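ABC transporter, substrate binding protein (Aeropyrum pernix, PDB 3EAF) probably serves as the solute-binding component of an ABC transporter, capturing a substrate between two lobes and delivering it to the membrane-embedded part of the system. Local coordinates at residues S108-V113 and R379-E384; Y119-Y124 and L347-V352; D44-N49 and V307-L312. One frame throughout, in Å; residues are numbered along the deposited sequence.

Contact 1: S108-V113 and R379-E384; sequences SAKLLV and RYTIEE
The flat group in this contact is the peptide that joins Ala109 to Lys110, and Ile382 lies against its carbonyl: CG1 of Ile382 sits 3.3 Å from Ala109 O. The same oxygen accepts the backbone N-H of Leu112, closing a turn of the short 3-10 segment. Ile382 has CG1 anti to its carbonyl carbon (chi1 -66°), which swings that branch out of the helix toward the 108-113 loop. The side chains of Ile382 and Leu112 cross at about a right angle, with CD1 of Ile382 4.1 Å from Leu112 CD1, while CG2 of Ile382 meets Val113 CG1. Cutting Ile382 back to an alanine would probably uncover this side of the peptide and cost Leu112 and Val113 their methyl partners, opening a gap under the helix. One residue earlier, Thr381 presses CB against Ala109 CB at 3.7 Å and CG2 against Lys110 CG; its hydroxyl turns to Ser125. The extended Lys110 chain runs across Thr381 toward Glu384, but NZ stays 4.4 Å from Glu384 OE1, beyond a salt bridge. Ser108 OG, also bonded to Glu89, accepts from Lys110 N at 3.1 Å. The result is an ST turn leading into the 3-10 segment, against which the C-terminal helix 377-382 of this periplasmic-binding-protein fold packs without any direct hydrogen bond.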
ATOM      1  N   SER A 108       3.919  -2.039   6.070  1.00  7.56           N
ATOM      2  CA  SER A 108       4.959  -1.858   7.097  1.00  7.96           C
ATOM      3  C   SER A 108       6.028  -2.948   7.104  1.00  8.62           C
ATOM      4  O   SER A 108       5.707  -4.142   7.112  1.00  8.10           O
ATOM      5  CB  SER A 108       4.338  -1.787   8.501  1.00  8.25           C
ATOM      6  OG  SER A 108       5.352  -1.830   9.500  1.00  8.08           O
ATOM      7  N   ALA A 109       7.292  -2.525   7.163  1.00  8.92           N
ATOM      8  CA  ALA A 109       8.421  -3.450   7.234  1.00  9.66           C
ATOM      9  C   ALA A 109       8.408  -4.300   8.503  1.00 10.23           C
ATOM     10  O   ALA A 109       8.929  -5.420   8.514  1.00 10.47           O
ATOM     11  CB  ALA A 109       9.746  -2.693   7.103  1.00  9.63           C
ATOM     12  N   LYS A 110       7.800  -3.769   9.564  1.00 10.75           N
ATOM     13  CA  LYS A 110       7.665  -4.487  10.832  1.00 11.58           C
ATOM     14  C   LYS A 110       6.845  -5.789  10.723  1.00 11.80           C
ATOM     15  O   LYS A 110       6.994  -6.687  11.555  1.00 11.79           O
ATOM     16  CB  LYS A 110       7.104  -3.555  11.920  1.00 11.64           C
ATOM     17  CG  LYS A 110       8.018  -2.359  12.206  1.00 11.81           C
ATOM     18  CD  LYS A 110       7.574  -1.542  13.406  1.00 12.72           C
ATOM     19  CE  LYS A 110       8.644  -0.507  13.778  1.00 14.60           C
ATOM     20  NZ  LYS A 110       8.172   0.409  14.866  1.00 16.11           N
ATOM     21  N   LEU A 111       6.039  -5.930   9.671  1.00 20.00           N
ATOM     22  CA  LEU A 111       5.213  -7.111   9.447  1.00 20.00           C
ATOM     23  C   LEU A 111       6.029  -8.250   8.847  1.00 20.00           C
ATOM     24  O   LEU A 111       5.535  -9.406   8.942  1.00 12.16           O
ATOM     25  CB  LEU A 111       4.031  -6.773   8.535  1.00 20.00           C
ATOM     26  CG  LEU A 111       3.006  -5.783   9.093  1.00 20.00           C
ATOM     27  CD1 LEU A 111       1.974  -5.427   8.034  1.00 20.00           C
ATOM     28  CD2 LEU A 111       2.334  -6.348  10.335  1.00 20.00           C
ATOM     29  N   LEU A 112       7.112  -7.960   8.217  1.00 12.62           N
ATOM     30  CA  LEU A 112       7.876  -8.941   7.439  1.00 12.49           C
ATOM     31  C   LEU A 112       8.294 -10.187   8.217  1.00 12.83           C
ATOM     32  O   LEU A 112       8.395 -11.266   7.637  1.00 13.43           O
ATOM     33  CB  LEU A 112       9.102  -8.277   6.787  1.00 12.49           C
ATOM     34  CG  LEU A 112       8.829  -7.158   5.772  1.00 11.99           C
ATOM     35  CD1 LEU A 112      10.091  -6.396   5.431  1.00 11.51           C
ATOM     36  CD2 LEU A 112       8.169  -7.692   4.508  1.00 12.43           C
ATOM     37  N   VAL A 113       8.520 -10.033   9.523  1.00 12.51           N
ATOM     38  CA  VAL A 113       8.959 -11.135  10.383  1.00 12.44           C
ATOM     39  C   VAL A 113       7.795 -11.818  11.123  1.00 12.48           C
ATOM     40  O   VAL A 113       8.005 -12.753  11.907  1.00 12.26           O
ATOM     41  CB  VAL A 113      10.041 -10.679  11.407  1.00 12.54           C
ATOM     42  CG1 VAL A 113      11.326 -10.314  10.694  1.00 11.99           C
ATOM     43  CG2 VAL A 113       9.533  -9.513  12.269  1.00 12.70           C
ATOM     44  N   ARG A 379      15.258  -4.344   6.954  1.00 15.16           N
ATOM     45  CA  ARG A 379      15.829  -4.700   8.247  1.00 15.81           C
ATOM     46  C   ARG A 379      16.170  -3.493   9.126  1.00 15.73           C
ATOM     47  O   ARG A 379      16.130  -3.605  10.349  1.00 15.87           O
ATOM     48  CB  ARG A 379      17.006  -5.663   8.091  1.00 16.10           C
ATOM     49  CG  ARG A 379      16.539  -7.055   7.668  1.00 17.53           C
ATOM     50  CD  ARG A 379      17.645  -8.096   7.734  1.00 20.28           C
ATOM     51  NE  ARG A 379      17.188  -9.388   7.223  1.00 20.73           N
ATOM     52  CZ  ARG A 379      17.136  -9.713   5.935  1.00 21.52           C
ATOM     53  NH1 ARG A 379      17.513  -8.844   5.004  1.00 22.60           N
ATOM     54  NH2 ARG A 379      16.698 -10.913   5.579  1.00 22.22           N
ATOM     55  N   TYR A 380      16.451  -2.342   8.509  1.00 15.86           N
ATOM     56  CA  TYR A 380      16.653  -1.095   9.264  1.00 16.33           C
ATOM     57  C   TYR A 380      15.431  -0.804  10.121  1.00 16.65           C
ATOM     58  O   TYR A 380      15.553  -0.481  11.303  1.00 16.40           O
ATOM     59  CB  TYR A 380      16.907   0.105   8.342  1.00 16.39           C
ATOM     60  CG  TYR A 380      18.174   0.058   7.504  1.00 16.13           C
ATOM     61  CD1 TYR A 380      19.206  -0.842   7.785  1.00 16.09           C
ATOM     62  CD2 TYR A 380      18.351   0.947   6.446  1.00 15.65           C
ATOM     63  CE1 TYR A 380      20.371  -0.877   7.006  1.00 15.65           C
ATOM     64  CE2 TYR A 380      19.505   0.926   5.676  1.00 16.46           C
ATOM     65  CZ  TYR A 380      20.511   0.015   5.963  1.00 16.67           C
ATOM     66  OH  TYR A 380      21.657   0.005   5.193  1.00 18.00           O
ATOM     67  N   THR A 381      14.251  -0.936   9.517  1.00 16.80           N
ATOM     68  CA  THR A 381      12.997  -0.651  10.197  1.00 17.24           C
ATOM     69  C   THR A 381      12.667  -1.729  11.234  1.00 18.11           C
ATOM     70  O   THR A 381      12.220  -1.413  12.337  1.00 17.83           O
ATOM     71  CB  THR A 381      11.841  -0.475   9.185  1.00 17.01           C
ATOM     72  OG1 THR A 381      12.188   0.555   8.253  1.00 15.71           O
ATOM     73  CG2 THR A 381      10.541  -0.089   9.894  1.00 16.27           C
ATOM     74  N   ILE A 382      12.903  -2.992  10.875  1.00 19.30           N
ATOM     75  CA  ILE A 382      12.645  -4.128  11.770  1.00 20.63           C
ATOM     76  C   ILE A 382      13.468  -4.013  13.059  1.00 21.88           C
ATOM     77  O   ILE A 382      12.949  -4.245  14.158  1.00 22.08           O
ATOM     78  CB  ILE A 382      12.910  -5.484  11.063  1.00 20.47           C
ATOM     79  CG1 ILE A 382      11.905  -5.692   9.918  1.00 19.70           C
ATOM     80  CG2 ILE A 382      12.833  -6.637  12.054  1.00 20.57           C
ATOM     81  CD1 ILE A 382      12.393  -6.606   8.810  1.00 19.17           C
ATOM     82  N   GLU A 383      14.735  -3.626  12.914  1.00 23.20           N
ATOM     83  CA  GLU A 383      15.655  -3.492  14.045  1.00 24.81           C
ATOM     84  C   GLU A 383      15.419  -2.241  14.918  1.00 25.14           C
ATOM     85  O   GLU A 383      16.037  -2.101  15.980  1.00 25.19           O
ATOM     86  CB  GLU A 383      17.112  -3.585  13.560  1.00 24.81           C
ATOM     87  CG  GLU A 383      17.511  -5.003  13.107  1.00 25.90           C
ATOM     88  CD  GLU A 383      18.779  -5.059  12.255  1.00 26.53           C
ATOM     89  OE1 GLU A 383      19.510  -4.041  12.159  1.00 28.41           O
ATOM     90  OE2 GLU A 383      19.047  -6.141  11.672  1.00 29.00           O
ATOM     91  N   GLU A 384      14.523  -1.351  14.479  1.00 25.62           N
ATOM     92  CA  GLU A 384      14.162  -0.140  15.245  1.00 26.06           C
ATOM     93  C   GLU A 384      13.646  -0.433  16.652  1.00 26.50           C
ATOM     94  O   GLU A 384      12.603  -1.076  16.821  1.00 26.59           O
ATOM     95  CB  GLU A 384      13.117   0.692  14.496  1.00 25.95           C
ATOM     96  CG  GLU A 384      13.661   1.948  13.868  1.00 24.98           C
ATOM     97  CD  GLU A 384      12.708   2.572  12.874  1.00 23.94           C
ATOM     98  OE1 GLU A 384      11.518   2.778  13.206  1.00 24.52           O
ATOM     99  OE2 GLU A 384      13.157   2.870  11.753  1.00 22.94           O
TER

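Contact 2: Y119-Y124 and L347-V352; sequences YPAPDY and LAYRKV
Tyr349 has CG between its backbone N and carbonyl carbon (chi1 55°), and that torsion sends the ring along Pro122 until its hydroxyl meets Pro120. Leu347, with CG anti to N (chi1 -175°), lays CD1 against Asp123 OD2. The Tyr349 OH gives a 3.0 Å hydrogen bond to Pro120 O, arriving 22° off the carbonyl plane; Pro120 O lies at the ring edge. Over one face sits the proline ring of Pro122, its CD 3.4 Å from Tyr349 CE1. Pro122 CB also presses on Tyr349 O at 3.2 Å, a buried carbonyl with no hydrogen-bond partner in the model, and CG reaches Val352 CG1. Ala348 points its methyl at two carbonyls, with CB 3.7 Å from Tyr119 O and 3.8 Å from Ala121 O. A water joins the two backbones, donating to Ala121 O at 2.7 Å and accepting from Ala348 N at 2.8 Å. Pro120 is the centre of an inverse gamma turn, which sets its carbonyl before the tyrosine. Asp123, whose OD2 is hydrogen-bonded to Thr126, is the N-cap of helix 124-139. Tyr341, a magnesium ligand, makes a weak hydrogen bond to Tyr119 O. Two linkers packed side by side, one leaving the sheet that ends at strand 117-118 and one entering strand 352-357 of the other sheet, are consistent with the interlobe hinge of a type I periplasmic binding protein.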
ATOM      1  N   TYR A 119       1.737  -8.949   2.209  1.00  8.66           N
ATOM      2  CA  TYR A 119       1.186  -7.920   1.323  1.00  8.42           C
ATOM      3  C   TYR A 119       1.939  -7.987   0.003  1.00  8.33           C
ATOM      4  O   TYR A 119       3.137  -8.257   0.002  1.00  8.04           O
ATOM      5  CB  TYR A 119       1.231  -6.512   1.951  1.00  8.17           C
ATOM      6  CG  TYR A 119       2.522  -6.151   2.663  1.00  8.55           C
ATOM      7  CD1 TYR A 119       3.615  -5.641   1.952  1.00  8.17           C
ATOM      8  CD2 TYR A 119       2.646  -6.295   4.048  1.00  8.62           C
ATOM      9  CE1 TYR A 119       4.808  -5.316   2.593  1.00  8.28           C
ATOM     10  CE2 TYR A 119       3.840  -5.963   4.700  1.00  8.67           C
ATOM     11  CZ  TYR A 119       4.913  -5.475   3.966  1.00  8.74           C
ATOM     12  OH  TYR A 119       6.086  -5.135   4.606  1.00  8.57           O
ATOM     13  N   PRO A 120       1.239  -7.755  -1.127  1.00  8.12           N
ATOM     14  CA  PRO A 120       1.824  -7.940  -2.460  1.00  7.73           C
ATOM     15  C   PRO A 120       2.632  -6.732  -2.961  1.00  7.53           C
ATOM     16  O   PRO A 120       2.462  -6.295  -4.106  1.00  6.90           O
ATOM     17  CB  PRO A 120       0.586  -8.159  -3.333  1.00  7.81           C
ATOM     18  CG  PRO A 120      -0.441  -7.286  -2.707  1.00  7.74           C
ATOM     19  CD  PRO A 120      -0.165  -7.303  -1.213  1.00  8.02           C
ATOM     20  N   ALA A 121       3.503  -6.204  -2.106  1.00  7.24           N
ATOM     21  CA  ALA A 121       4.299  -5.025  -2.434  1.00  7.06           C
ATOM     22  C   ALA A 121       5.568  -5.032  -1.576  1.00  7.27           C
ATOM     23  O   ALA A 121       5.626  -5.743  -0.572  1.00  7.02           O
ATOM     24  CB  ALA A 121       3.484  -3.738  -2.189  1.00  7.14           C
ATOM     25  N   PRO A 122       6.589  -4.245  -1.967  1.00  7.55           N
ATOM     26  CA  PRO A 122       7.705  -4.074  -1.032  1.00  7.86           C
ATOM     27  C   PRO A 122       7.214  -3.348   0.216  1.00  7.92           C
ATOM     28  O   PRO A 122       6.205  -2.657   0.163  1.00  7.35           O
ATOM     29  CB  PRO A 122       8.690  -3.183  -1.802  1.00  7.69           C
ATOM     30  CG  PRO A 122       8.260  -3.245  -3.246  1.00  7.88           C
ATOM     31  CD  PRO A 122       6.774  -3.463  -3.202  1.00  7.38           C
ATOM     32  N   ASP A 123       7.926  -3.494   1.324  1.00  8.27           N
ATOM     33  CA  ASP A 123       7.586  -2.746   2.524  1.00  8.73           C
ATOM     34  C   ASP A 123       7.757  -1.250   2.258  1.00  8.70           C
ATOM     35  O   ASP A 123       8.453  -0.865   1.319  1.00  8.82           O
ATOM     36  CB  ASP A 123       8.499  -3.165   3.663  1.00  8.88           C
ATOM     37  CG  ASP A 123       9.936  -2.824   3.380  1.00  9.55           C
ATOM     38  OD1 ASP A 123      10.406  -1.785   3.880  1.00  9.89           O
ATOM     39  OD2 ASP A 123      10.571  -3.570   2.616  1.00 10.02           O
ATOM     40  N   TYR A 124       7.140  -0.422   3.102  1.00  8.85           N
ATOM     41  CA  TYR A 124       7.197   1.042   2.992  1.00  8.64           C
ATOM     42  C   TYR A 124       8.601   1.644   2.906  1.00  8.64           C
ATOM     43  O   TYR A 124       8.808   2.661   2.246  1.00  8.44           O
ATOM     44  CB  TYR A 124       6.499   1.679   4.192  1.00  8.63           C
ATOM     45  CG  TYR A 124       4.987   1.720   4.139  1.00  8.61           C
ATOM     46  CD1 TYR A 124       4.240   1.470   5.285  1.00  8.77           C
ATOM     47  CD2 TYR A 124       4.306   2.032   2.955  1.00  8.60           C
ATOM     48  CE1 TYR A 124       2.847   1.523   5.268  1.00  8.55           C
ATOM     49  CE2 TYR A 124       2.902   2.085   2.926  1.00  8.66           C
ATOM     50  CZ  TYR A 124       2.187   1.827   4.089  1.00  9.10           C
ATOM     51  OH  TYR A 124       0.811   1.870   4.086  1.00  8.35           O
ATOM     52  N   LEU A 347       9.203 -10.493   2.376  1.00  9.86           N
ATOM     53  CA  LEU A 347       9.423  -9.412   1.402  1.00  9.83           C
ATOM     54  C   LEU A 347       9.087  -9.870  -0.018  1.00  9.95           C
ATOM     55  O   LEU A 347       9.809 -10.679  -0.602  1.00 10.14           O
ATOM     56  CB  LEU A 347      10.857  -8.864   1.476  1.00  9.20           C
ATOM     57  CG  LEU A 347      11.188  -7.646   0.599  1.00  9.24           C
ATOM     58  CD1 LEU A 347      10.324  -6.432   0.971  1.00  8.24           C
ATOM     59  CD2 LEU A 347      12.677  -7.287   0.657  1.00  9.57           C
ATOM     60  N   ALA A 348       8.001  -9.331  -0.572  1.00 10.00           N
ATOM     61  CA  ALA A 348       7.442  -9.835  -1.836  1.00 10.15           C
ATOM     62  C   ALA A 348       8.352  -9.573  -3.032  1.00 10.28           C
ATOM     63  O   ALA A 348       8.539 -10.450  -3.882  1.00 10.12           O
ATOM     64  CB  ALA A 348       6.046  -9.249  -2.075  1.00 10.37           C
ATOM     65  N   TYR A 349       8.895  -8.355  -3.081  1.00 10.20           N
ATOM     66  CA  TYR A 349       9.819  -7.887  -4.121  1.00 10.49           C
ATOM     67  C   TYR A 349      10.292  -6.505  -3.691  1.00 10.73           C
ATOM     68  O   TYR A 349       9.861  -6.012  -2.645  1.00 10.72           O
ATOM     69  CB  TYR A 349       9.171  -7.866  -5.521  1.00 10.17           C
ATOM     70  CG  TYR A 349       7.879  -7.078  -5.638  1.00 10.13           C
ATOM     71  CD1 TYR A 349       7.884  -5.753  -6.078  1.00  9.72           C
ATOM     72  CD2 TYR A 349       6.651  -7.665  -5.335  1.00  9.69           C
ATOM     73  CE1 TYR A 349       6.694  -5.026  -6.198  1.00  8.87           C
ATOM     74  CE2 TYR A 349       5.465  -6.953  -5.445  1.00  9.52           C
ATOM     75  CZ  TYR A 349       5.493  -5.632  -5.875  1.00 10.02           C
ATOM     76  OH  TYR A 349       4.320  -4.924  -5.977  1.00  9.90           O
ATOM     77  N   ARG A 350      11.176  -5.880  -4.466  1.00 11.02           N
ATOM     78  CA  ARG A 350      11.771  -4.605  -4.038  1.00 11.17           C
ATOM     79  C   ARG A 350      11.442  -3.403  -4.926  1.00 11.31           C
ATOM     80  O   ARG A 350      11.365  -2.272  -4.436  1.00 11.25           O
ATOM     81  CB  ARG A 350      13.294  -4.725  -3.898  1.00 10.77           C
ATOM     82  CG  ARG A 350      13.758  -5.648  -2.786  1.00 11.14           C
ATOM     83  CD  ARG A 350      15.278  -5.676  -2.656  1.00 11.04           C
ATOM     84  NE  ARG A 350      15.821  -4.547  -1.891  1.00 13.10           N
ATOM     85  CZ  ARG A 350      16.615  -3.596  -2.393  1.00 14.45           C
ATOM     86  NH1 ARG A 350      16.966  -3.608  -3.679  1.00 12.93           N
ATOM     87  NH2 ARG A 350      17.069  -2.625  -1.603  1.00 14.33           N
ATOM     88  N   LYS A 351      11.265  -3.628  -6.223  1.00 11.45           N
ATOM     89  CA  LYS A 351      11.144  -2.491  -7.137  1.00 12.03           C
ATOM     90  C   LYS A 351       9.739  -1.881  -7.172  1.00 11.20           C
ATOM     91  O   LYS A 351       8.766  -2.509  -6.761  1.00 10.65           O
ATOM     92  CB  LYS A 351      11.658  -2.829  -8.540  1.00 12.31           C
ATOM     93  CG  LYS A 351      10.855  -3.847  -9.313  1.00 13.32           C
ATOM     94  CD  LYS A 351      11.527  -4.120 -10.670  1.00 13.87           C
ATOM     95  CE  LYS A 351      12.773  -4.989 -10.524  1.00 17.45           C
ATOM     96  NZ  LYS A 351      13.278  -5.449 -11.865  1.00 18.35           N
ATOM     97  N   VAL A 352       9.668  -0.636  -7.636  1.00 10.77           N
ATOM     98  CA  VAL A 352       8.416   0.114  -7.716  1.00 10.17           C
ATOM     99  C   VAL A 352       8.332   0.891  -9.018  1.00 10.04           C
ATOM    100  O   VAL A 352       9.349   1.113  -9.676  1.00  9.80           O
ATOM    101  CB  VAL A 352       8.257   1.116  -6.540  1.00 10.36           C
ATOM    102  CG1 VAL A 352       8.097   0.378  -5.224  1.00  9.36           C
ATOM    103  CG2 VAL A 352       9.422   2.120  -6.488  1.00  9.47           C
TER
HETATM  104  O   HOH W   1       6.453  -7.725   1.121  1.00 12.37           O

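Contact 3: D44-N49 and V307-L312; sequences DGVRVN and VTSQDL
Asp44 takes hold of Ser309 twice, one carboxylate oxygen for each donor. Ser309 OG donates to Asp44 OD1 at 2.7 Å, on the syn lone pair of that oxygen, while Ser309 N donates to Asp44 OD2 at 3.0 Å from 23° out of the carboxylate plane. Both donors can be reached at once because Ser309 OG lies between its own N and carbonyl carbon (chi1 55°). Beside this pair Val46 lays CG2 3.5 Å from Ser309 OG, and further along the strand Val48 CG2 and Leu312 CD2 meet tip to tip at 4.1 Å. The setting is a helix N-terminus docked where strand 47-56 begins: Thr308 is the N-cap of helix 309-315, its OG1 accepting from Asp311 N at 3.1 Å, and Val48 is buried on the strand, next to strand 3-11, with Val46 just before it. The helix N-terminus would probably favour the negative charge of Asp44. Behind Asp44 stands Thr42, whose OG1 bonds both Asp44 OD2 and Val46 N and ties the acid to the start of the strand. On the helix side, Leu312 rests on Leu320 of the following helix, and Val307 is hydrogen-bonded through its backbone to Lys43.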
ATOM      1  N   ASP A  44      -7.177 -30.010  -5.976  1.00 22.01           N
ATOM      2  CA  ASP A  44      -7.939 -31.224  -6.291  1.00 21.92           C
ATOM      3  C   ASP A  44      -9.341 -30.935  -6.858  1.00 21.49           C
ATOM      4  O   ASP A  44     -10.192 -31.824  -6.924  1.00 21.58           O
ATOM      5  CB  ASP A  44      -8.016 -32.145  -5.067  1.00 21.97           C
ATOM      6  CG  ASP A  44      -8.537 -31.437  -3.833  1.00 22.68           C
ATOM      7  OD1 ASP A  44      -9.241 -32.089  -3.035  1.00 24.22           O
ATOM      8  OD2 ASP A  44      -8.253 -30.234  -3.658  1.00 23.26           O
ATOM      9  N   GLY A  45      -9.575 -29.688  -7.259  1.00 20.89           N
ATOM     10  CA  GLY A  45     -10.780 -29.326  -8.001  1.00 20.00           C
ATOM     11  C   GLY A  45     -12.070 -29.116  -7.230  1.00 19.34           C
ATOM     12  O   GLY A  45     -13.147 -29.163  -7.817  1.00 19.58           O
ATOM     13  N   VAL A  46     -11.975 -28.873  -5.927  1.00 18.63           N
ATOM     14  CA  VAL A  46     -13.155 -28.519  -5.122  1.00 17.68           C
ATOM     15  C   VAL A  46     -13.420 -27.007  -5.194  1.00 17.10           C
ATOM     16  O   VAL A  46     -12.514 -26.201  -4.963  1.00 16.90           O
ATOM     17  CB  VAL A  46     -13.007 -28.970  -3.644  1.00 17.63           C
ATOM     18  CG1 VAL A  46     -14.169 -28.468  -2.799  1.00 16.97           C
ATOM     19  CG2 VAL A  46     -12.909 -30.485  -3.552  1.00 17.69           C
ATOM     20  N   ARG A  47     -14.656 -26.630  -5.522  1.00 16.08           N
ATOM     21  CA  ARG A  47     -15.019 -25.223  -5.600  1.00 15.33           C
ATOM     22  C   ARG A  47     -15.055 -24.589  -4.221  1.00 14.84           C
ATOM     23  O   ARG A  47     -15.568 -25.176  -3.260  1.00 14.15           O
ATOM     24  CB  ARG A  47     -16.360 -25.005  -6.308  1.00 15.83           C
ATOM     25  CG  ARG A  47     -16.698 -23.530  -6.514  1.00 14.93           C
ATOM     26  CD  ARG A  47     -17.779 -23.344  -7.540  1.00 16.62           C
ATOM     27  NE  ARG A  47     -17.979 -21.933  -7.867  1.00 15.62           N
ATOM     28  CZ  ARG A  47     -18.823 -21.496  -8.796  1.00 16.01           C
ATOM     29  NH1 ARG A  47     -19.555 -22.358  -9.492  1.00 15.19           N
ATOM     30  NH2 ARG A  47     -18.938 -20.195  -9.029  1.00 16.24           N
ATOM     31  N   VAL A  48     -14.493 -23.386  -4.145  1.00 14.13           N
ATOM     32  CA  VAL A  48     -14.480 -22.599  -2.920  1.00 13.61           C
ATOM     33  C   VAL A  48     -15.298 -21.330  -3.122  1.00 13.31           C
ATOM     34  O   VAL A  48     -15.135 -20.611  -4.119  1.00 13.18           O
ATOM     35  CB  VAL A  48     -13.036 -22.263  -2.457  1.00 13.61           C
ATOM     36  CG1 VAL A  48     -13.052 -21.459  -1.145  1.00 13.17           C
ATOM     37  CG2 VAL A  48     -12.234 -23.539  -2.269  1.00 13.56           C
ATOM     38  N   ASN A  49     -16.209 -21.099  -2.186  1.00 13.04           N
ATOM     39  CA  ASN A  49     -16.960 -19.861  -2.095  1.00 13.04           C
ATOM     40  C   ASN A  49     -16.427 -19.050  -0.930  1.00 12.45           C
ATOM     41  O   ASN A  49     -16.216 -19.584   0.164  1.00 12.21           O
ATOM     42  CB  ASN A  49     -18.448 -20.148  -1.886  1.00 13.55           C
ATOM     43  CG  ASN A  49     -19.011 -21.074  -2.942  1.00 15.15           C
ATOM     44  OD1 ASN A  49     -19.334 -22.226  -2.660  1.00 18.81           O
ATOM     45  ND2 ASN A  49     -19.084 -20.591  -4.175  1.00 16.62           N
ATOM     46  N   VAL A 307      -3.701 -24.841  -2.612  1.00 18.14           N
ATOM     47  CA  VAL A 307      -3.899 -25.854  -1.567  1.00 18.42           C
ATOM     48  C   VAL A 307      -4.923 -26.920  -1.962  1.00 18.89           C
ATOM     49  O   VAL A 307      -5.741 -26.711  -2.865  1.00 18.86           O
ATOM     50  CB  VAL A 307      -4.277 -25.239  -0.183  1.00 18.39           C
ATOM     51  CG1 VAL A 307      -3.204 -24.276   0.289  1.00 18.61           C
ATOM     52  CG2 VAL A 307      -5.639 -24.554  -0.214  1.00 17.57           C
ATOM     53  N   THR A 308      -4.851 -28.066  -1.292  1.00 19.39           N
ATOM     54  CA  THR A 308      -5.876 -29.095  -1.403  1.00 19.85           C
ATOM     55  C   THR A 308      -7.039 -28.728  -0.486  1.00 20.05           C
ATOM     56  O   THR A 308      -6.858 -27.994   0.491  1.00 19.79           O
ATOM     57  CB  THR A 308      -5.344 -30.502  -1.018  1.00 20.04           C
ATOM     58  OG1 THR A 308      -5.013 -30.539   0.374  1.00 20.50           O
ATOM     59  CG2 THR A 308      -4.119 -30.874  -1.846  1.00 19.76           C
ATOM     60  N   SER A 309      -8.230 -29.231  -0.807  1.00 20.40           N
ATOM     61  CA  SER A 309      -9.417 -28.991   0.008  1.00 20.74           C
ATOM     62  C   SER A 309      -9.278 -29.603   1.403  1.00 21.16           C
ATOM     63  O   SER A 309      -9.777 -29.043   2.380  1.00 21.15           O
ATOM     64  CB  SER A 309     -10.675 -29.518  -0.690  1.00 20.68           C
ATOM     65  OG  SER A 309     -10.534 -30.883  -1.035  1.00 20.86           O
ATOM     66  N   GLN A 310      -8.597 -30.745   1.490  1.00 21.72           N
ATOM     67  CA  GLN A 310      -8.331 -31.388   2.780  1.00 22.74           C
ATOM     68  C   GLN A 310      -7.497 -30.450   3.648  1.00 22.94           C
ATOM     69  O   GLN A 310      -7.823 -30.212   4.812  1.00 22.89           O
ATOM     70  CB  GLN A 310      -7.595 -32.722   2.594  1.00 23.10           C
ATOM     71  CG  GLN A 310      -8.414 -33.824   1.904  1.00 25.02           C
ATOM     72  CD  GLN A 310      -8.457 -33.698   0.381  1.00 27.26           C
ATOM     73  OE1 GLN A 310      -7.630 -33.013  -0.233  1.00 28.18           O
ATOM     74  NE2 GLN A 310      -9.423 -34.377  -0.235  1.00 27.48           N
ATOM     75  N   ASP A 311      -6.435 -29.909   3.052  1.00 23.32           N
ATOM     76  CA  ASP A 311      -5.532 -28.969   3.715  1.00 23.74           C
ATOM     77  C   ASP A 311      -6.275 -27.714   4.176  1.00 23.63           C
ATOM     78  O   ASP A 311      -6.104 -27.268   5.315  1.00 23.50           O
ATOM     79  CB  ASP A 311      -4.395 -28.593   2.758  1.00 24.06           C
ATOM     80  CG  ASP A 311      -3.105 -28.229   3.474  1.00 25.21           C
ATOM     81  OD1 ASP A 311      -3.065 -28.265   4.726  1.00 25.76           O
ATOM     82  OD2 ASP A 311      -2.124 -27.897   2.764  1.00 26.21           O
ATOM     83  N   LEU A 312      -7.107 -27.161   3.295  1.00 23.77           N
ATOM     84  CA  LEU A 312      -7.892 -25.965   3.608  1.00 23.94           C
ATOM     85  C   LEU A 312      -8.868 -26.213   4.760  1.00 24.35           C
ATOM     86  O   LEU A 312      -8.993 -25.381   5.661  1.00 24.53           O
ATOM     87  CB  LEU A 312      -8.629 -25.446   2.362  1.00 23.79           C
ATOM     88  CG  LEU A 312      -9.263 -24.047   2.420  1.00 23.48           C
ATOM     89  CD1 LEU A 312      -8.235 -22.957   2.702  1.00 22.64           C
ATOM     90  CD2 LEU A 312     -10.023 -23.745   1.124  1.00 23.91           C
TER

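Contacts 1 and 2 are neighbours, their centres 13 Å apart, with contact 2 nested in the chain loop that contact 1 closes. Tyr119 joins them: its OH is 2.7 Å from Ser108 O, a probable hydrogen bond, and 3.3 Å from Leu112 CD2. Asp123 OD1 also packs on Ala109 CB at 3.4 Å. Contact 3 stands apart at the far end of one lobe, its centre 33 Å from that of contact 1 and 28 Å from that of contact 2. The magnesium ion bound by Glu325, Asp340 and Tyr341 is closest to contact 2, about 9 Å from the side chain of Ala348, and about 12 Å from that of Leu112 and 13 Å from that of Val307.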